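MHP1 (Microbacterium liquefaciens, PDB 2JLN) takes up 5-aryl-substituted hydantoins in a sodium-dependent manner, as a membrane transporter of the nucleobase-cation-symport-1 family. Local coordinates at residues A[95-100]-A[375-380]; A[406-411]-A[443-448]; A[25-30]-A[232-237]. All blocks are in the same frame, centred on the assembly; numbering follows the deposited sequence.

Contact 1: A[95-100]-A[375-380]; sequences RMPFGI and GIMISD
P97 meets I376 and D380 with different parts of itself. Its CB lies 3.7 Å from I376 CG2, while the carboxylate of D380 comes against its CA and CB, with OD1 3.2 Å from P97 CA. The other carboxylate oxygen reaches M96, OD2 lying 3.6 Å from CG of that residue, so D380 spans two neighbouring loop residues. Its CG stands anti to the backbone N (chi1 -166°), which carries the acid off the helix and across to the loop. Those carbons offer it no bonds, and its polar partners lie outside the two segments: OD2 forms a salt bridge with R385 and OD1 accepts from H441 NE2, probably keeping this buried acid ionised. In this permease, whose family belongs to the APC clan, these pairs join the non-helical link between helices 90-93 and 104-137 to helix 371-384, most of which belongs to the tenth transmembrane helix. One turn earlier on that helix than D380, I376 projects its branches at the ring of F98. The two side chains cross at about a right angle, CZ coming to 3.7 Å from I376 CG2. A beta-branched residue suits the place because CG2 can touch proline and phenylalanine together, and CD1 also reaches the ring. The compact proline ring lets loop and helix approach closely, and P97 CG makes a looser apolar contact with M377 CG at 4.3 Å.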
loop_
_atom_site.group_PDB
_atom_site.type_symbol
_atom_site.label_atom_id
_atom_site.label_comp_id
_atom_site.label_asym_id
_atom_site.label_seq_id
_atom_site.Cartn_x
_atom_site.Cartn_y
_atom_site.Cartn_z
ATOM N N ARG A 95 -17.850 5.624 2.364
ATOM C CA ARG A 95 -19.110 6.268 2.673
ATOM C C ARG A 95 -20.201 5.246 2.820
ATOM O O ARG A 95 -21.183 5.471 3.496
ATOM C CB ARG A 95 -19.463 7.253 1.579
ATOM C CG ARG A 95 -18.621 8.489 1.644
ATOM C CD ARG A 95 -18.814 9.386 0.459
ATOM N NE ARG A 95 -17.804 10.429 0.449
ATOM C CZ ARG A 95 -17.676 11.332 -0.507
ATOM N NH1 ARG A 95 -18.508 11.319 -1.535
ATOM N NH2 ARG A 95 -16.730 12.254 -0.436
ATOM N N MET A 96 -20.000 4.102 2.201
ATOM C CA MET A 96 -21.006 3.062 2.167
ATOM C C MET A 96 -21.337 2.488 3.565
ATOM O O MET A 96 -22.428 2.710 4.072
ATOM C CB MET A 96 -20.556 1.977 1.179
ATOM C CG MET A 96 -21.638 1.458 0.248
ATOM S SD MET A 96 -21.155 1.350 -1.503
ATOM C CE MET A 96 -19.422 0.832 -1.464
ATOM N N PRO A 97 -20.410 1.744 4.196
ATOM C CA PRO A 97 -20.779 1.162 5.495
ATOM C C PRO A 97 -20.776 2.186 6.635
ATOM O O PRO A 97 -21.734 2.247 7.400
ATOM C CB PRO A 97 -19.688 0.111 5.721
ATOM C CG PRO A 97 -18.513 0.668 5.012
ATOM C CD PRO A 97 -19.114 1.223 3.736
ATOM N N PHE A 98 -19.711 2.967 6.772
ATOM C CA PHE A 98 -19.714 4.069 7.737
ATOM C C PHE A 98 -20.530 5.170 7.075
ATOM O O PHE A 98 -20.986 4.977 5.947
ATOM C CB PHE A 98 -18.285 4.497 8.043
ATOM C CG PHE A 98 -17.386 3.342 8.355
ATOM C CD1 PHE A 98 -16.510 2.852 7.409
ATOM C CD2 PHE A 98 -17.463 2.706 9.570
ATOM C CE1 PHE A 98 -15.700 1.780 7.688
ATOM C CE2 PHE A 98 -16.656 1.619 9.850
ATOM C CZ PHE A 98 -15.778 1.155 8.912
ATOM N N GLY A 99 -20.760 6.311 7.707
ATOM C CA GLY A 99 -21.553 7.300 6.975
ATOM C C GLY A 99 -20.913 8.017 5.772
ATOM O O GLY A 99 -19.808 7.738 5.347
ATOM N N ILE A 100 -21.617 8.972 5.202
ATOM C CA ILE A 100 -20.988 9.891 4.274
ATOM C C ILE A 100 -20.007 10.770 5.051
ATOM O O ILE A 100 -19.039 11.260 4.485
ATOM C CB ILE A 100 -22.064 10.751 3.547
ATOM C CG1 ILE A 100 -22.711 9.910 2.452
ATOM C CG2 ILE A 100 -21.492 12.062 3.007
ATOM C CD1 ILE A 100 -23.673 10.637 1.616
ATOM N N GLY A 375 -12.327 -5.365 7.098
ATOM C CA GLY A 375 -13.289 -6.421 7.353
ATOM C C GLY A 375 -14.703 -5.951 7.128
ATOM O O GLY A 375 -15.538 -6.664 6.612
ATOM N N ILE A 376 -14.962 -4.721 7.521
ATOM C CA ILE A 376 -16.278 -4.131 7.388
ATOM C C ILE A 376 -16.568 -3.723 5.941
ATOM O O ILE A 376 -17.721 -3.690 5.519
ATOM C CB ILE A 376 -16.404 -2.919 8.326
ATOM C CG1 ILE A 376 -16.675 -3.402 9.742
ATOM C CG2 ILE A 376 -17.504 -1.978 7.874
ATOM C CD1 ILE A 376 -16.661 -2.301 10.746
ATOM N N MET A 377 -15.523 -3.403 5.184
ATOM C CA MET A 377 -15.716 -2.946 3.816
ATOM C C MET A 377 -15.904 -4.150 2.914
ATOM O O MET A 377 -16.716 -4.098 1.992
ATOM C CB MET A 377 -14.567 -2.073 3.322
ATOM C CG MET A 377 -14.561 -0.684 3.915
ATOM S SD MET A 377 -13.337 0.454 3.200
ATOM C CE MET A 377 -14.266 1.041 1.791
ATOM N N ILE A 378 -15.179 -5.240 3.177
ATOM C CA ILE A 378 -15.362 -6.425 2.345
ATOM C C ILE A 378 -16.784 -6.950 2.561
ATOM O O ILE A 378 -17.428 -7.429 1.615
ATOM C CB ILE A 378 -14.323 -7.532 2.622
ATOM C CG1 ILE A 378 -12.975 -7.154 2.037
ATOM C CG2 ILE A 378 -14.763 -8.870 2.018
ATOM C CD1 ILE A 378 -11.839 -7.956 2.639
ATOM N N SER A 379 -17.282 -6.819 3.791
ATOM C CA SER A 379 -18.568 -7.406 4.159
ATOM C C SER A 379 -19.760 -6.581 3.665
ATOM O O SER A 379 -20.711 -7.131 3.110
ATOM C CB SER A 379 -18.657 -7.609 5.671
ATOM O OG SER A 379 -19.761 -8.424 6.014
ATOM N N ASP A 380 -19.710 -5.270 3.878
ATOM C CA ASP A 380 -20.726 -4.377 3.356
ATOM C C ASP A 380 -20.919 -4.626 1.848
ATOM O O ASP A 380 -22.023 -4.915 1.403
ATOM C CB ASP A 380 -20.326 -2.928 3.656
ATOM C CG ASP A 380 -21.479 -1.909 3.457
ATOM O OD1 ASP A 380 -22.132 -1.541 4.465
ATOM O OD2 ASP A 380 -21.700 -1.447 2.302
#

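Contact 2: A[406-411]-A[443-448]; sequences GVNWVA and PAMRWV
V410 and A444 mark the closest backbone approach, their CA atoms 6.7 Å apart where the first turn of helix 409-423 lies beside the last turns of helix 429-448. The short pieces run in roughly opposite directions. One begins after an irregular lead-in ending at N408; the other is kinked at P443, whose ring nitrogen carries no hydrogen to bond to the turn before. N408 is the N-cap of its helix: its OD1 accepts from A411 N at 3.0 Å, a nearly straight bond at the hydrogen (162°), although the donor stands well above the carbonyl plane, 64° out of it. Asparagine suits this place, since its carbonyl oxygen closes the helix start while ND2 remains to give a weak hydrogen bond to P97 O. The M445 chain, bent at chi2 and chi3, comes toward the N408 amide from the opposite direction, though how closely its methyl approaches ND2 is doubtful at this resolution.

V410 carries the apolar part. With CG1 anti to its backbone N (chi1 171°), its branches diverge: CG1 touches A444 CB at 3.6 Å, and CG2 meets W447 CZ3 at 3.5 Å. V448 slides past V410 the opposite way, its CG2 3.5 Å from V410 CB. Alanine suits the nearest point of approach because its small side chain lets the helices come close, whereas the long indole of W447 reaches across from the surface.

These are the eleventh and twelfth transmembrane helices, and their meeting continues where A444 touches V414, one turn further along helix 409-423. A411 also touches F98 of the loop leading to helix 104-137.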
loop_
_atom_site.group_PDB
_atom_site.type_symbol
_atom_site.label_atom_id
_atom_site.label_comp_id
_atom_site.label_asym_id
_atom_site.label_seq_id
_atom_site.Cartn_x
_atom_site.Cartn_y
_atom_site.Cartn_z
ATOM N N GLY A 406 -25.381 11.885 8.769
ATOM C CA GLY A 406 -24.088 11.680 8.130
ATOM C C GLY A 406 -23.197 10.594 8.719
ATOM O O GLY A 406 -22.114 10.355 8.205
ATOM N N VAL A 407 -23.635 9.931 9.786
ATOM C CA VAL A 407 -22.780 8.974 10.495
ATOM C C VAL A 407 -23.518 7.710 10.869
ATOM O O VAL A 407 -24.621 7.789 11.385
ATOM C CB VAL A 407 -22.325 9.563 11.805
ATOM C CG1 VAL A 407 -21.635 8.500 12.633
ATOM C CG2 VAL A 407 -21.451 10.787 11.551
ATOM N N ASN A 408 -22.929 6.542 10.631
ATOM C CA ASN A 408 -23.608 5.295 10.981
ATOM C C ASN A 408 -23.088 4.768 12.311
ATOM O O ASN A 408 -22.147 3.983 12.331
ATOM C CB ASN A 408 -23.438 4.247 9.865
ATOM C CG ASN A 408 -23.949 2.847 10.265
ATOM O OD1 ASN A 408 -24.261 2.582 11.432
ATOM N ND2 ASN A 408 -24.017 1.951 9.292
ATOM N N TRP A 409 -23.684 5.191 13.423
ATOM C CA TRP A 409 -23.130 4.812 14.725
ATOM C C TRP A 409 -23.070 3.306 14.949
ATOM O O TRP A 409 -22.145 2.842 15.599
ATOM C CB TRP A 409 -23.802 5.528 15.898
ATOM C CG TRP A 409 -23.747 7.016 15.768
ATOM C CD1 TRP A 409 -24.715 7.824 15.250
ATOM C CD2 TRP A 409 -22.657 7.876 16.135
ATOM N NE1 TRP A 409 -24.301 9.140 15.280
ATOM C CE2 TRP A 409 -23.041 9.198 15.817
ATOM C CE3 TRP A 409 -21.395 7.659 16.690
ATOM C CZ2 TRP A 409 -22.205 10.297 16.034
ATOM C CZ3 TRP A 409 -20.573 8.755 16.925
ATOM C CH2 TRP A 409 -20.982 10.055 16.594
ATOM N N VAL A 410 -23.997 2.530 14.391
ATOM C CA VAL A 410 -23.916 1.080 14.578
ATOM C C VAL A 410 -22.648 0.475 13.985
ATOM O O VAL A 410 -22.082 -0.442 14.589
ATOM C CB VAL A 410 -25.146 0.324 14.076
ATOM C CG1 VAL A 410 -24.890 -1.198 14.101
ATOM C CG2 VAL A 410 -26.347 0.693 14.921
ATOM N N ALA A 411 -22.194 0.994 12.828
ATOM C CA ALA A 411 -20.895 0.592 12.191
ATOM C C ALA A 411 -19.598 1.012 12.931
ATOM O O ALA A 411 -18.683 0.208 13.060
ATOM C CB ALA A 411 -20.830 1.041 10.739
ATOM N N PRO A 443 -25.202 -9.068 11.168
ATOM C CA PRO A 443 -26.348 -8.785 12.045
ATOM C C PRO A 443 -26.496 -7.299 12.344
ATOM O O PRO A 443 -27.610 -6.795 12.322
ATOM C CB PRO A 443 -25.992 -9.503 13.342
ATOM C CG PRO A 443 -24.994 -10.529 12.961
ATOM C CD PRO A 443 -24.220 -9.949 11.813
ATOM N N ALA A 444 -25.405 -6.599 12.632
ATOM C CA ALA A 444 -25.513 -5.165 12.860
ATOM C C ALA A 444 -26.206 -4.465 11.689
ATOM O O ALA A 444 -26.986 -3.536 11.896
ATOM C CB ALA A 444 -24.154 -4.551 13.110
ATOM N N MET A 445 -25.925 -4.894 10.459
ATOM C CA MET A 445 -26.470 -4.201 9.289
ATOM C C MET A 445 -27.909 -4.588 8.982
ATOM O O MET A 445 -28.666 -3.768 8.456
ATOM C CB MET A 445 -25.596 -4.373 8.039
ATOM C CG MET A 445 -24.600 -3.234 7.793
ATOM S SD MET A 445 -25.336 -1.588 7.623
ATOM C CE MET A 445 -24.848 -0.937 9.206
ATOM N N ARG A 446 -28.297 -5.821 9.304
ATOM C CA ARG A 446 -29.704 -6.195 9.150
ATOM C C ARG A 446 -30.594 -5.535 10.199
ATOM O O ARG A 446 -31.812 -5.656 10.161
ATOM C CB ARG A 446 -29.906 -7.711 9.126
ATOM C CG ARG A 446 -29.730 -8.304 7.724
ATOM C CD ARG A 446 -30.115 -7.276 6.611
ATOM N NE ARG A 446 -30.193 -7.866 5.264
ATOM C CZ ARG A 446 -31.305 -7.931 4.519
ATOM N NH1 ARG A 446 -32.460 -7.428 4.971
ATOM N NH2 ARG A 446 -31.256 -8.495 3.305
ATOM N N TRP A 447 -29.976 -4.817 11.124
ATOM C CA TRP A 447 -30.718 -4.112 12.154
ATOM C C TRP A 447 -30.914 -2.647 11.748
ATOM O O TRP A 447 -32.032 -2.137 11.763
ATOM C CB TRP A 447 -29.997 -4.244 13.503
ATOM C CG TRP A 447 -30.710 -3.600 14.622
ATOM C CD1 TRP A 447 -31.997 -3.818 15.002
ATOM C CD2 TRP A 447 -30.182 -2.632 15.525
ATOM N NE1 TRP A 447 -32.315 -3.034 16.087
ATOM C CE2 TRP A 447 -31.215 -2.294 16.426
ATOM C CE3 TRP A 447 -28.936 -2.013 15.660
ATOM C CZ2 TRP A 447 -31.046 -1.360 17.444
ATOM C CZ3 TRP A 447 -28.762 -1.090 16.677
ATOM C CH2 TRP A 447 -29.814 -0.770 17.556
ATOM N N VAL A 448 -29.826 -1.980 11.373
ATOM C CA VAL A 448 -29.892 -0.623 10.844
ATOM C C VAL A 448 -30.834 -0.540 9.630
ATOM O O VAL A 448 -31.392 0.526 9.326
ATOM C CB VAL A 448 -28.491 -0.147 10.451
ATOM C CG1 VAL A 448 -28.538 1.131 9.645
ATOM C CG2 VAL A 448 -27.675 0.054 11.686
#

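Contact 3: A[25-30]-A[232-237]; sequences RSVGPF and KECKVD
The guanidinium of R25 meets backbone carbonyls in two ways: C234 O lies at its edge, only 9° out of the plane, and K232 O sits over one face. At the edge, R25 NH1 donates to C234 O at 3.2 Å in a nearly straight bond (166°). Over the face, K232 O is 3.5 Å from R25 NE, whose hydrogen bond goes to T20 O. NH1 also donates to I84 O, so several backbone oxygens hold the group, and arginine suits a place with many carbonyls to bind. A bend at chi2 (-100°) turns the chain along the opposite backbone, and V236 CG1 packs obliquely near NH1 at 3.7 Å.

Beside this side chain the two loops join in a single parallel beta bridge, V27 with C234, strand-like pairing in a transporter built mainly of helices and with no regular strand. It ties the segment leading into the first transmembrane helix to the link between helices 228-231 and 242-278. E233 O accepts from S26 N at 3.2 Å and, weakly, from V27 N. In return K235 N donates to V27 O at 3.1 Å, and C234 CA adds a CA-H...O contact to the same oxygen. V27 CG1 touches C234 SG at 3.8 Å, an apolar pair that suits a buried position against L32 and I161. K235 stretches its extended chain beside the backbone of S26 and G28, CE lying 4.1 Å from S26 C. G28 is the N-cap of helix 29-40; having no side chain, it leaves room for the ring of P29, which stands in the first turn, where a missing N-H costs nothing.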
loop_
_atom_site.group_PDB
_atom_site.type_symbol
_atom_site.label_atom_id
_atom_site.label_comp_id
_atom_site.label_asym_id
_atom_site.label_seq_id
_atom_site.Cartn_x
_atom_site.Cartn_y
_atom_site.Cartn_z
ATOM N N ARG A 25 -9.716 4.117 -18.916
ATOM C CA ARG A 25 -8.859 3.189 -18.168
ATOM C C ARG A 25 -7.556 2.820 -18.907
ATOM O O ARG A 25 -7.560 2.682 -20.112
ATOM C CB ARG A 25 -9.659 1.945 -17.763
ATOM C CG ARG A 25 -11.024 2.268 -17.142
ATOM C CD ARG A 25 -11.001 2.180 -15.630
ATOM N NE ARG A 25 -12.300 2.429 -15.013
ATOM C CZ ARG A 25 -13.062 1.490 -14.462
ATOM N NH1 ARG A 25 -12.689 0.214 -14.451
ATOM N NH2 ARG A 25 -14.215 1.835 -13.919
ATOM N N SER A 26 -6.448 2.633 -18.196
ATOM C CA SER A 26 -5.150 2.516 -18.881
ATOM C C SER A 26 -4.156 1.455 -18.374
ATOM O O SER A 26 -3.058 1.328 -18.914
ATOM C CB SER A 26 -4.437 3.875 -18.851
ATOM O OG SER A 26 -3.857 4.137 -17.581
ATOM N N VAL A 27 -4.516 0.728 -17.326
ATOM C CA VAL A 27 -3.624 -0.264 -16.733
ATOM C C VAL A 27 -4.203 -1.665 -16.883
ATOM O O VAL A 27 -5.223 -1.994 -16.282
ATOM C CB VAL A 27 -3.392 0.037 -15.254
ATOM C CG1 VAL A 27 -3.008 -1.215 -14.515
ATOM C CG2 VAL A 27 -2.334 1.102 -15.104
ATOM N N GLY A 28 -3.564 -2.483 -17.709
ATOM C CA GLY A 28 -3.992 -3.864 -17.895
ATOM C C GLY A 28 -3.230 -4.782 -16.969
ATOM O O GLY A 28 -2.542 -4.312 -16.059
ATOM N N PRO A 29 -3.358 -6.094 -17.168
ATOM C CA PRO A 29 -2.667 -7.055 -16.261
ATOM C C PRO A 29 -1.113 -7.143 -16.264
ATOM O O PRO A 29 -0.541 -7.335 -15.205
ATOM C CB PRO A 29 -3.327 -8.400 -16.586
ATOM C CG PRO A 29 -4.742 -7.981 -17.044
ATOM C CD PRO A 29 -4.552 -6.675 -17.804
ATOM N N PHE A 30 -0.443 -6.999 -17.398
ATOM C CA PHE A 30 1.019 -7.068 -17.393
ATOM C C PHE A 30 1.615 -5.850 -16.701
ATOM O O PHE A 30 2.669 -5.925 -16.076
ATOM C CB PHE A 30 1.598 -7.201 -18.818
ATOM C CG PHE A 30 3.014 -6.671 -18.953
ATOM C CD1 PHE A 30 4.119 -7.525 -18.801
ATOM C CD2 PHE A 30 3.246 -5.305 -19.226
ATOM C CE1 PHE A 30 5.435 -7.031 -18.921
ATOM C CE2 PHE A 30 4.563 -4.795 -19.347
ATOM C CZ PHE A 30 5.654 -5.654 -19.191
ATOM N N LYS A 232 -8.701 1.415 -9.481
ATOM C CA LYS A 232 -9.838 2.077 -10.120
ATOM C C LYS A 232 -9.447 2.509 -11.516
ATOM O O LYS A 232 -10.253 3.072 -12.231
ATOM C CB LYS A 232 -10.205 3.352 -9.361
ATOM C CG LYS A 232 -9.177 4.441 -9.579
ATOM C CD LYS A 232 -9.492 5.718 -8.851
ATOM C CE LYS A 232 -8.536 6.833 -9.299
ATOM N NZ LYS A 232 -9.275 8.020 -9.833
ATOM N N GLU A 233 -8.195 2.287 -11.881
ATOM C CA GLU A 233 -7.680 2.633 -13.198
ATOM C C GLU A 233 -7.477 1.410 -14.131
ATOM O O GLU A 233 -7.085 1.555 -15.278
ATOM C CB GLU A 233 -6.360 3.367 -13.027
ATOM C CG GLU A 233 -6.359 4.690 -13.708
ATOM C CD GLU A 233 -7.134 5.738 -12.929
ATOM O OE1 GLU A 233 -7.426 5.491 -11.737
ATOM O OE2 GLU A 233 -7.440 6.812 -13.507
ATOM N N CYS A 234 -7.742 0.210 -13.631
ATOM C CA CYS A 234 -7.569 -1.019 -14.397
ATOM C C CYS A 234 -8.673 -1.244 -15.417
ATOM O O CYS A 234 -9.790 -0.748 -15.267
ATOM C CB CYS A 234 -7.549 -2.224 -13.460
ATOM S SG CYS A 234 -5.979 -2.524 -12.626
ATOM N N LYS A 235 -8.354 -2.045 -16.429
ATOM C CA LYS A 235 -9.235 -2.263 -17.565
ATOM C C LYS A 235 -10.355 -3.237 -17.250
ATOM O O LYS A 235 -10.098 -4.312 -16.747
ATOM C CB LYS A 235 -8.415 -2.774 -18.736
ATOM C CG LYS A 235 -7.726 -1.668 -19.470
ATOM C CD LYS A 235 -6.808 -2.209 -20.515
ATOM C CE LYS A 235 -5.906 -1.115 -21.067
ATOM N NZ LYS A 235 -4.630 -1.699 -21.602
ATOM N N VAL A 236 -11.594 -2.872 -17.562
ATOM C CA VAL A 236 -12.726 -3.747 -17.269
ATOM C C VAL A 236 -13.595 -3.867 -18.507
ATOM O O VAL A 236 -13.676 -2.919 -19.287
ATOM C CB VAL A 236 -13.584 -3.186 -16.097
ATOM C CG1 VAL A 236 -14.532 -2.124 -16.588
ATOM C CG2 VAL A 236 -14.360 -4.296 -15.397
ATOM N N ASP A 237 -14.221 -5.029 -18.703
ATOM C CA ASP A 237 -15.295 -5.188 -19.702
ATOM C C ASP A 237 -16.611 -5.106 -18.948
ATOM O O ASP A 237 -16.960 -6.011 -18.179
ATOM C CB ASP A 237 -15.163 -6.528 -20.467
ATOM C CG ASP A 237 -16.459 -6.955 -21.225
ATOM O OD1 ASP A 237 -17.096 -6.114 -21.918
ATOM O OD2 ASP A 237 -16.820 -8.162 -21.140
#

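Contacts 1 and 2 are neighbours, their centres 10 Å apart: F98 CD2 lies 3.9 Å from A411 CB and I376 CD1 4.0 Å from A411 O, so the loop 95-100 and helices 371-384, 409-423 and 429-448 form one continuous packing region. Contact 3 stands apart, its centre about 24 Å from that of contact 1 and 34 Å from that of contact 2; the nearest atoms are about 12 Å and 22 Å away. None of the three lies at the annotated sodium or substrate residues. Contact 3 is related to the sodium site through the chain, since it lies at the start of helix 29-40, which carries the sodium ligand A38.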